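Local coordinates for GARP domain-containing protein (Trypanosoma brucei brucei TREU927, PDB 6XZ6) that acts as a receptor for the complement regulator factor H, binding its domain D5, and increases trypanosome transmission to tsetse flies, at residues 45-50 with 196-201. Numbering follows the deposited sequence.
Sequences KKAAKE and DAADDA
Ala-47 meets Ala-198 and Asp-199 at a small, close approach between two helices, with 121 Å² buried over both sides. The nearest pair of CA atoms belongs to Ala-47 and Asp-199, 5.3 Å apart. Both alanines direct CB toward the opposite helix, and Ala-47 CB rests 3.8 Å from Ala-198 CB. The Ala-47 methyl also lies 3.5 Å from the carbonyl oxygen Ala-198 O, so it packs on backbone as well as on side chain.

Asp-199 reaches the same methyl by another route. Its CB leaves the backbone away from the partner helix, but a chi1 of -82° sets CG beside the backbone N and brings the carboxylate back, with OD1 3.6 Å from Ala-47 CB. OD2 is turned away from this methyl. No hydrogen bond crosses between the segments; the evidence is for van der Waals contact.

Helices 4-61 and 165-208 run in the same direction here, and with helix 67-125 they form the elongated helical bundle of this GARP-family receptor. Ala-86 of helix 67-125 touches Ala-198, while Val-82 and Ala-83 pack on Ala-201, extending the apolar packing to the third helix.

At the margin, Glu-50 OE2 stands 6.3 Å from Asp-199 OD1. Lys-202 touches Ala-47 and Glu-50 and makes a long, weak ion pair with Asp-199, which could ease the repulsion between these acids. Glu-43 brings a further like charge close to Asp-199 OD1.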
ATOM      1  N   LYS A  45      -2.183 -25.583  -6.249  1.00 31.42           N
ATOM      2  CA  LYS A  45      -3.329 -26.382  -6.663  1.00 31.62           C
ATOM      3  C   LYS A  45      -2.936 -27.340  -7.809  1.00 42.83           C
ATOM      4  O   LYS A  45      -3.474 -28.445  -7.879  1.00 44.23           O
ATOM      5  CB  LYS A  45      -4.513 -25.496  -7.033  1.00 32.03           C
ATOM      6  CG  LYS A  45      -5.245 -24.890  -5.837  1.00 36.87           C
ATOM      7  CD  LYS A  45      -6.427 -24.081  -6.330  1.00 45.26           C
ATOM      8  CE  LYS A  45      -7.183 -23.375  -5.237  1.00 58.90           C
ATOM      9  NZ  LYS A  45      -7.930 -22.201  -5.780  1.00 72.13           N
ATOM     10  N   LYS A  46      -1.958 -26.950  -8.673  1.00 43.14           N
ATOM     11  CA  LYS A  46      -1.482 -27.814  -9.774  1.00 45.90           C
ATOM     12  C   LYS A  46      -0.616 -28.937  -9.220  1.00 48.68           C
ATOM     13  O   LYS A  46      -0.665 -30.047  -9.735  1.00 51.37           O
ATOM     14  CB  LYS A  46      -0.724 -27.037 -10.884  1.00 50.52           C
ATOM     15  CG  LYS A  46      -1.596 -26.076 -11.706  1.00 67.12           C
ATOM     16  CD  LYS A  46      -0.755 -25.142 -12.602  1.00 80.01           C
ATOM     17  CE  LYS A  46      -1.191 -23.684 -12.537  1.00 86.09           C
ATOM     18  NZ  LYS A  46      -0.049 -22.729 -12.702  1.00 81.27           N
ATOM     19  N   ALA A  47       0.184 -28.647  -8.191  1.00 42.20           N
ATOM     20  CA  ALA A  47       1.026 -29.620  -7.500  1.00 42.60           C
ATOM     21  C   ALA A  47       0.144 -30.644  -6.761  1.00 46.65           C
ATOM     22  O   ALA A  47       0.458 -31.832  -6.783  1.00 48.17           O
ATOM     23  CB  ALA A  47       1.941 -28.900  -6.519  1.00 42.05           C
ATOM     24  N   ALA A  48      -0.978 -30.196  -6.147  1.00 40.80           N
ATOM     25  CA  ALA A  48      -1.907 -31.081  -5.448  1.00 39.47           C
ATOM     26  C   ALA A  48      -2.659 -32.003  -6.420  1.00 46.91           C
ATOM     27  O   ALA A  48      -2.856 -33.181  -6.119  1.00 49.27           O
ATOM     28  CB  ALA A  48      -2.888 -30.268  -4.609  1.00 37.61           C
ATOM     29  N   LYS A  49      -3.073 -31.481  -7.579  1.00 44.00           N
ATOM     30  CA  LYS A  49      -3.788 -32.233  -8.626  1.00 44.91           C
ATOM     31  C   LYS A  49      -2.876 -33.314  -9.213  1.00 48.40           C
ATOM     32  O   LYS A  49      -3.313 -34.448  -9.405  1.00 49.44           O
ATOM     33  CB  LYS A  49      -4.261 -31.256  -9.721  1.00 48.50           C
ATOM     34  CG  LYS A  49      -5.310 -31.796 -10.689  1.00 67.78           C
ATOM     35  CD  LYS A  49      -5.510 -30.823 -11.855  1.00 77.57           C
ATOM     36  CE  LYS A  49      -6.871 -30.925 -12.484  1.00 82.11           C
ATOM     37  NZ  LYS A  49      -7.133 -29.757 -13.371  1.00 87.36           N
ATOM     38  N   GLU A  50      -1.601 -32.967  -9.444  1.00 44.90           N
ATOM     39  CA  GLU A  50      -0.580 -33.868  -9.974  1.00 48.03           C
ATOM     40  C   GLU A  50      -0.170 -34.926  -8.956  1.00 52.87           C
ATOM     41  O   GLU A  50       0.031 -36.084  -9.333  1.00 55.83           O
ATOM     42  CB  GLU A  50       0.650 -33.090 -10.469  1.00 51.04           C
ATOM     43  CG  GLU A  50       0.424 -32.345 -11.774  1.00 68.86           C
ATOM     44  CD  GLU A  50       1.697 -31.880 -12.457  1.00106.37           C
ATOM     45  OE1 GLU A  50       2.140 -32.561 -13.413  1.00118.67           O
ATOM     46  OE2 GLU A  50       2.251 -30.838 -12.035  1.00 94.82           O
ATOM     47  N   ASP A 196       5.831 -23.930  -2.606  1.00 34.04           N
ATOM     48  CA  ASP A 196       7.086 -24.701  -2.677  1.00 37.33           C
ATOM     49  C   ASP A 196       6.910 -26.029  -1.964  1.00 42.77           C
ATOM     50  O   ASP A 196       7.371 -27.049  -2.462  1.00 44.82           O
ATOM     51  CB  ASP A 196       8.268 -23.931  -2.038  1.00 39.97           C
ATOM     52  CG  ASP A 196       8.627 -22.596  -2.686  1.00 55.46           C
ATOM     53  OD1 ASP A 196       8.220 -22.369  -3.860  1.00 55.52           O
ATOM     54  OD2 ASP A 196       9.314 -21.771  -2.017  1.00 64.92           O
ATOM     55  N   ALA A 197       6.230 -26.008  -0.795  1.00 37.48           N
ATOM     56  CA  ALA A 197       5.913 -27.179   0.019  1.00 36.91           C
ATOM     57  C   ALA A 197       5.065 -28.180  -0.777  1.00 41.81           C
ATOM     58  O   ALA A 197       5.353 -29.378  -0.722  1.00 45.66           O
ATOM     59  CB  ALA A 197       5.178 -26.744   1.270  1.00 35.64           C
ATOM     60  N   ALA A 198       4.059 -27.688  -1.550  1.00 34.70           N
ATOM     61  CA  ALA A 198       3.203 -28.517  -2.401  1.00 34.38           C
ATOM     62  C   ALA A 198       3.990 -29.098  -3.588  1.00 42.47           C
ATOM     63  O   ALA A 198       3.793 -30.252  -3.922  1.00 44.04           O
ATOM     64  CB  ALA A 198       2.002 -27.727  -2.886  1.00 33.05           C
ATOM     65  N   ASP A 199       4.906 -28.331  -4.187  1.00 41.76           N
ATOM     66  CA  ASP A 199       5.739 -28.795  -5.308  1.00 45.55           C
ATOM     67  C   ASP A 199       6.638 -29.942  -4.892  1.00 50.58           C
ATOM     68  O   ASP A 199       6.671 -30.961  -5.580  1.00 51.29           O
ATOM     69  CB  ASP A 199       6.582 -27.642  -5.890  1.00 49.17           C
ATOM     70  CG  ASP A 199       5.844 -26.753  -6.876  1.00 67.29           C
ATOM     71  OD1 ASP A 199       4.927 -27.262  -7.573  1.00 70.08           O
ATOM     72  OD2 ASP A 199       6.195 -25.552  -6.974  1.00 72.86           O
ATOM     73  N   ASP A 200       7.333 -29.781  -3.748  1.00 47.79           N
ATOM     74  CA  ASP A 200       8.236 -30.774  -3.152  1.00 50.16           C
ATOM     75  C   ASP A 200       7.509 -32.101  -2.903  1.00 54.63           C
ATOM     76  O   ASP A 200       8.067 -33.159  -3.200  1.00 58.56           O
ATOM     77  CB  ASP A 200       8.826 -30.251  -1.819  1.00 51.61           C
ATOM     78  CG  ASP A 200       9.742 -29.025  -1.883  1.00 65.39           C
ATOM     79  OD1 ASP A 200      10.037 -28.546  -3.010  1.00 66.19           O
ATOM     80  OD2 ASP A 200      10.153 -28.536  -0.808  1.00 72.27           O
ATOM     81  N   ALA A 201       6.263 -32.033  -2.365  1.00 46.16           N
ATOM     82  CA  ALA A 201       5.401 -33.176  -2.081  1.00 44.67           C
ATOM     83  C   ALA A 201       4.926 -33.825  -3.382  1.00 49.33           C
ATOM     84  O   ALA A 201       4.954 -35.045  -3.470  1.00 50.09           O
ATOM     85  CB  ALA A 201       4.216 -32.750  -1.223  1.00 42.41           C
TER